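Local coordinates for UDP-N-acetylglucosamine pyrophosphorylase (Entamoeba histolytica, PDB 3OC9), which probably catalyses the transfer of a uridylyl group from UTP to N-acetyl-alpha-D-glucosamine 1-phosphate, yielding UDP-N-acetyl-alpha-D-glucosamine and diphosphate, at residues L133-L143 with E302-I310. Sequence-based numbering, arbitrary orientation.
Unlike the reference sequence in segment 302-310: Ile310 (reference Met).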
ATOM      1  N   LEU A 133       2.516  -0.054  22.673  1.00 28.77           N
ATOM      2  CA  LEU A 133       1.865   0.245  23.976  1.00 29.03           C
ATOM      3  C   LEU A 133       1.125  -0.989  24.535  1.00 29.17           C
ATOM      4  O   LEU A 133       0.622  -1.808  23.764  1.00 27.94           O
ATOM      5  CB  LEU A 133       0.854   1.401  23.813  1.00 29.41           C
ATOM      6  CG  LEU A 133       1.343   2.816  23.450  1.00 30.96           C
ATOM      7  CD1 LEU A 133       0.178   3.698  22.993  1.00 32.36           C
ATOM      8  CD2 LEU A 133       2.077   3.474  24.647  1.00 32.98           C
ATOM      9  N   PRO A 134       1.031  -1.126  25.879  1.00 30.13           N
ATOM     10  CA  PRO A 134       0.212  -2.224  26.447  1.00 30.79           C
ATOM     11  C   PRO A 134      -1.299  -2.106  26.157  1.00 30.97           C
ATOM     12  O   PRO A 134      -1.858  -0.999  26.151  1.00 31.54           O
ATOM     13  CB  PRO A 134       0.469  -2.128  27.965  1.00 31.87           C
ATOM     14  CG  PRO A 134       1.652  -1.232  28.128  1.00 32.32           C
ATOM     15  CD  PRO A 134       1.683  -0.320  26.929  1.00 31.05           C
ATOM     16  N   VAL A 135      -1.945  -3.242  25.892  1.00 30.82           N
ATOM     17  CA  VAL A 135      -3.396  -3.315  25.678  1.00 30.91           C
ATOM     18  C   VAL A 135      -4.088  -3.289  27.058  1.00 31.88           C
ATOM     19  O   VAL A 135      -3.607  -3.938  27.981  1.00 32.38           O
ATOM     20  CB  VAL A 135      -3.762  -4.619  24.882  1.00 30.70           C
ATOM     21  CG1 VAL A 135      -5.264  -4.708  24.600  1.00 31.21           C
ATOM     22  CG2 VAL A 135      -2.928  -4.719  23.564  1.00 30.67           C
ATOM     23  N   VAL A 136      -5.194  -2.545  27.210  1.00 31.96           N
ATOM     24  CA  VAL A 136      -5.850  -2.369  28.526  1.00 33.51           C
ATOM     25  C   VAL A 136      -7.335  -2.797  28.562  1.00 35.50           C
ATOM     26  O   VAL A 136      -7.962  -2.940  27.508  1.00 35.82           O
ATOM     27  CB  VAL A 136      -5.714  -0.904  29.090  1.00 33.49           C
ATOM     28  CG1 VAL A 136      -4.253  -0.500  29.241  1.00 32.89           C
ATOM     29  CG2 VAL A 136      -6.478   0.127  28.205  1.00 31.46           C
ATOM     30  N   ASP A 137      -7.871  -3.027  29.770  1.00 37.93           N
ATOM     31  CA  ASP A 137      -9.308  -3.316  29.973  1.00 40.60           C
ATOM     32  C   ASP A 137     -10.116  -2.017  30.181  1.00 41.23           C
ATOM     33  O   ASP A 137      -9.589  -0.937  29.943  1.00 40.99           O
ATOM     34  CB  ASP A 137      -9.531  -4.330  31.125  1.00 41.75           C
ATOM     35  CG  ASP A 137      -9.215  -3.766  32.509  1.00 43.81           C
ATOM     36  OD1 ASP A 137      -9.210  -2.531  32.716  1.00 42.48           O
ATOM     37  OD2 ASP A 137      -8.985  -4.588  33.437  1.00 46.68           O
ATOM     38  N   PHE A 138     -11.357  -2.104  30.673  1.00 43.49           N
ATOM     39  CA  PHE A 138     -12.219  -0.902  30.771  1.00 43.79           C
ATOM     40  C   PHE A 138     -12.050   0.017  32.008  1.00 44.24           C
ATOM     41  O   PHE A 138     -12.627   1.109  32.032  1.00 44.74           O
ATOM     42  CB  PHE A 138     -13.702  -1.226  30.515  1.00 44.93           C
ATOM     43  CG  PHE A 138     -13.972  -1.912  29.182  1.00 46.10           C
ATOM     44  CD1 PHE A 138     -13.128  -1.735  28.092  1.00 47.03           C
ATOM     45  CD2 PHE A 138     -15.104  -2.712  29.018  1.00 49.84           C
ATOM     46  CE1 PHE A 138     -13.389  -2.359  26.864  1.00 46.50           C
ATOM     47  CE2 PHE A 138     -15.376  -3.338  27.784  1.00 49.98           C
ATOM     48  CZ  PHE A 138     -14.512  -3.155  26.714  1.00 48.92           C
ATOM     49  N   ASN A 139     -11.263  -0.384  33.005  1.00 43.98           N
ATOM     50  CA  ASN A 139     -10.802   0.568  34.036  1.00 44.11           C
ATOM     51  C   ASN A 139      -9.412   1.120  33.734  1.00 42.84           C
ATOM     52  O   ASN A 139      -8.785   1.804  34.572  1.00 43.07           O
ATOM     53  CB  ASN A 139     -10.856  -0.025  35.456  1.00 46.00           C
ATOM     54  CG  ASN A 139     -12.197   0.220  36.151  1.00 48.06           C
ATOM     55  OD1 ASN A 139     -12.795   1.301  36.049  1.00 49.11           O
ATOM     56  ND2 ASN A 139     -12.667  -0.785  36.871  1.00 49.88           N
ATOM     57  N   GLY A 140      -8.945   0.824  32.520  1.00 41.52           N
ATOM     58  CA  GLY A 140      -7.661   1.297  32.045  1.00 39.81           C
ATOM     59  C   GLY A 140      -6.483   0.474  32.528  1.00 39.18           C
ATOM     60  O   GLY A 140      -5.348   0.938  32.464  1.00 39.24           O
ATOM     61  N   LYS A 141      -6.753  -0.742  33.011  1.00 39.43           N
ATOM     62  CA  LYS A 141      -5.720  -1.596  33.625  1.00 38.78           C
ATOM     63  C   LYS A 141      -5.136  -2.600  32.623  1.00 37.48           C
ATOM     64  O   LYS A 141      -5.876  -3.215  31.846  1.00 37.55           O
ATOM     65  CB  LYS A 141      -6.286  -2.334  34.852  1.00 40.61           C
ATOM     66  N   ILE A 142      -3.811  -2.755  32.652  1.00 36.58           N
ATOM     67  CA  ILE A 142      -3.071  -3.602  31.697  1.00 35.76           C
ATOM     68  C   ILE A 142      -3.568  -5.053  31.687  1.00 36.64           C
ATOM     69  O   ILE A 142      -3.772  -5.639  32.762  1.00 37.38           O
ATOM     70  CB  ILE A 142      -1.546  -3.563  31.984  1.00 36.06           C
ATOM     71  CG1 ILE A 142      -1.002  -2.143  31.784  1.00 35.93           C
ATOM     72  CG2 ILE A 142      -0.781  -4.558  31.102  1.00 35.25           C
ATOM     73  CD1 ILE A 142       0.371  -1.890  32.407  1.00 38.31           C
ATOM     74  N   LEU A 143      -3.770  -5.612  30.490  1.00 35.86           N
ATOM     75  CA  LEU A 143      -4.066  -7.045  30.314  1.00 37.39           C
ATOM     76  C   LEU A 143      -2.767  -7.851  30.114  1.00 38.11           C
ATOM     77  O   LEU A 143      -1.945  -7.505  29.256  1.00 36.06           O
ATOM     78  CB  LEU A 143      -5.006  -7.259  29.119  1.00 37.22           C
ATOM     79  CG  LEU A 143      -6.452  -6.744  29.195  1.00 37.82           C
ATOM     80  CD1 LEU A 143      -7.026  -6.493  27.785  1.00 37.95           C
ATOM     81  CD2 LEU A 143      -7.329  -7.705  29.984  1.00 41.20           C
ATOM     82  N   GLU A 302     -16.545 -11.664  22.007  1.00 59.51           N
ATOM     83  CA  GLU A 302     -16.635 -10.253  21.629  1.00 57.49           C
ATOM     84  C   GLU A 302     -15.391  -9.485  22.089  1.00 56.09           C
ATOM     85  O   GLU A 302     -14.694  -9.911  23.016  1.00 56.30           O
ATOM     86  CB  GLU A 302     -17.897  -9.622  22.223  1.00 58.18           C
ATOM     87  N   ASN A 303     -15.121  -8.355  21.434  1.00 53.87           N
ATOM     88  CA  ASN A 303     -13.957  -7.514  21.750  1.00 52.05           C
ATOM     89  C   ASN A 303     -13.920  -7.045  23.214  1.00 51.32           C
ATOM     90  O   ASN A 303     -14.944  -6.616  23.761  1.00 51.59           O
ATOM     91  CB  ASN A 303     -13.885  -6.318  20.785  1.00 51.14           C
ATOM     92  CG  ASN A 303     -13.486  -6.722  19.363  1.00 50.93           C
ATOM     93  OD1 ASN A 303     -12.767  -7.705  19.154  1.00 51.79           O
ATOM     94  ND2 ASN A 303     -13.938  -5.945  18.377  1.00 50.43           N
ATOM     95  N   ASN A 304     -12.741  -7.142  23.841  1.00 49.57           N
ATOM     96  CA  ASN A 304     -12.574  -6.826  25.267  1.00 48.16           C
ATOM     97  C   ASN A 304     -11.355  -5.942  25.594  1.00 46.33           C
ATOM     98  O   ASN A 304     -11.236  -5.428  26.707  1.00 46.53           O
ATOM     99  CB  ASN A 304     -12.552  -8.118  26.121  1.00 49.13           C
ATOM    100  CG  ASN A 304     -11.312  -8.972  25.880  1.00 48.70           C
ATOM    101  OD1 ASN A 304     -10.899  -9.201  24.739  1.00 47.53           O
ATOM    102  ND2 ASN A 304     -10.726  -9.472  26.964  1.00 51.55           N
ATOM    103  N   GLY A 305     -10.460  -5.773  24.624  1.00 43.99           N
ATOM    104  CA  GLY A 305      -9.250  -4.969  24.818  1.00 41.49           C
ATOM    105  C   GLY A 305      -9.262  -3.651  24.053  1.00 39.13           C
ATOM    106  O   GLY A 305      -9.814  -3.575  22.950  1.00 39.12           O
ATOM    107  N   ILE A 306      -8.643  -2.626  24.642  1.00 37.04           N
ATOM    108  CA  ILE A 306      -8.543  -1.277  24.043  1.00 34.39           C
ATOM    109  C   ILE A 306      -7.096  -0.975  23.620  1.00 33.36           C
ATOM    110  O   ILE A 306      -6.184  -1.065  24.451  1.00 33.09           O
ATOM    111  CB  ILE A 306      -9.086  -0.189  25.034  1.00 34.55           C
ATOM    112  CG1 ILE A 306     -10.608  -0.295  25.160  1.00 34.19           C
ATOM    113  CG2 ILE A 306      -8.633   1.250  24.626  1.00 33.36           C
ATOM    114  CD1 ILE A 306     -11.220   0.625  26.208  1.00 33.74           C
ATOM    115  N   LYS A 307      -6.898  -0.640  22.332  1.00 31.05           N
ATOM    116  CA  LYS A 307      -5.611  -0.164  21.785  1.00 30.34           C
ATOM    117  C   LYS A 307      -5.680   1.345  21.468  1.00 29.60           C
ATOM    118  O   LYS A 307      -6.477   1.740  20.639  1.00 29.63           O
ATOM    119  CB  LYS A 307      -5.254  -0.900  20.466  1.00 30.13           C
ATOM    120  CG  LYS A 307      -5.028  -2.415  20.557  1.00 32.45           C
ATOM    121  CD  LYS A 307      -4.862  -3.026  19.141  1.00 34.72           C
ATOM    122  CE  LYS A 307      -6.169  -2.931  18.360  1.00 35.94           C
ATOM    123  NZ  LYS A 307      -5.926  -3.006  16.891  1.00 37.14           N
ATOM    124  N   LYS A 308      -4.856   2.170  22.125  1.00 29.30           N
ATOM    125  CA  LYS A 308      -4.735   3.614  21.813  1.00 28.91           C
ATOM    126  C   LYS A 308      -3.869   3.826  20.554  1.00 27.95           C
ATOM    127  O   LYS A 308      -2.670   3.523  20.581  1.00 28.49           O
ATOM    128  CB  LYS A 308      -4.118   4.354  23.027  1.00 29.51           C
ATOM    129  CG  LYS A 308      -3.894   5.846  22.829  1.00 32.96           C
ATOM    130  CD  LYS A 308      -2.832   6.420  23.795  1.00 38.01           C
ATOM    131  CE  LYS A 308      -3.288   6.391  25.237  1.00 40.60           C
ATOM    132  NZ  LYS A 308      -2.287   7.053  26.151  1.00 43.36           N
ATOM    133  N   GLU A 309      -4.466   4.352  19.470  1.00 26.66           N
ATOM    134  CA  GLU A 309      -3.780   4.472  18.162  1.00 25.43           C
ATOM    135  C   GLU A 309      -3.787   5.885  17.548  1.00 24.69           C
ATOM    136  O   GLU A 309      -4.667   6.708  17.852  1.00 24.28           O
ATOM    137  CB  GLU A 309      -4.377   3.488  17.127  1.00 25.63           C
ATOM    138  CG  GLU A 309      -4.209   1.995  17.463  1.00 28.35           C
ATOM    139  CD  GLU A 309      -4.764   1.048  16.388  1.00 31.57           C
ATOM    140  OE1 GLU A 309      -5.344   1.523  15.387  1.00 32.14           O
ATOM    141  OE2 GLU A 309      -4.631  -0.190  16.557  1.00 32.03           O
ATOM    142  N   ILE A 310      -2.805   6.145  16.674  1.00 24.03           N
ATOM    143  CA  ILE A 310      -2.794   7.367  15.834  1.00 23.75           C
ATOM    144  C   ILE A 310      -2.829   6.927  14.353  1.00 23.11           C
ATOM    145  O   ILE A 310      -2.303   5.848  14.003  1.00 23.30           O
ATOM    146  CB  ILE A 310      -1.573   8.313  16.146  1.00 23.95           C
ATOM    147  CG1 ILE A 310      -0.257   7.519  16.199  1.00 24.30           C
ATOM    148  CG2 ILE A 310      -1.792   9.122  17.487  1.00 25.85           C
ATOM    149  CD1 ILE A 310       1.043   8.358  16.349  1.00 22.70           C
TER
HETATM  150  O   HOH W   1      -3.567   0.906  24.520  1.00 26.46           O
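The Phe138 ring has Ile306 CG1 at its edge, in the ring plane. The end of that side chain comes closer but obliquely, with Ile306 CD1 3.6 Å from Phe138 CD1, and the isoleucine runs at about a right angle to the phenylalanine. Asn304 O also lies obliquely to the ring, 3.8 Å from Phe138 CE1. With CG anti to its carbonyl carbon (chi1 -56°), Phe138 swings its ring back to strand 305-309 from a beta-carbon that does not face it. A second flat group, the Asp137 carboxylate, ties the turn together: Lys141 N (3.1 Å from Asp137 OD1) and Asn139 N reach the same oxygen from opposite faces of its plane, the latter bond closing an Asx turn within the type I beta turn Asp137-Gly140. Across the segments, Val136 and Ile306 form an isolated antiparallel hydrogen-bonded pair. Ile306 N gives Val136 O the shorter bond, 3.0 Å and in the carbonyl plane, while Val136 N returns a longer but nearly straight one to Ile306 O. The hairpin-like loop that links strands 125-134 and 149-154, both in the large mixed sheet of this UDPGP-family enzyme, is thus stitched to the separate two-stranded sheet of 282-286 and 305-309, where Asn304 and Gly305 make a classic beta bulge opposite Lys286. The side chains of the bridged residues also touch, Val136 CG2 lying 4.1 Å from Ile306 CB. Val135 CG1 and Leu143 CD1 both pack on Gly305 CA, each 4.0 Å away. Beyond the bridge the backbones diverge, and a water accepts from Lys308 N at 3.0 Å and lies close to Pro134 O and Ile306 O. At the exposed end, Leu133 CD1 touches Lys308 O and the aliphatic chain of Lys308, whose ammonium makes a cation-pi contact with Tyr281.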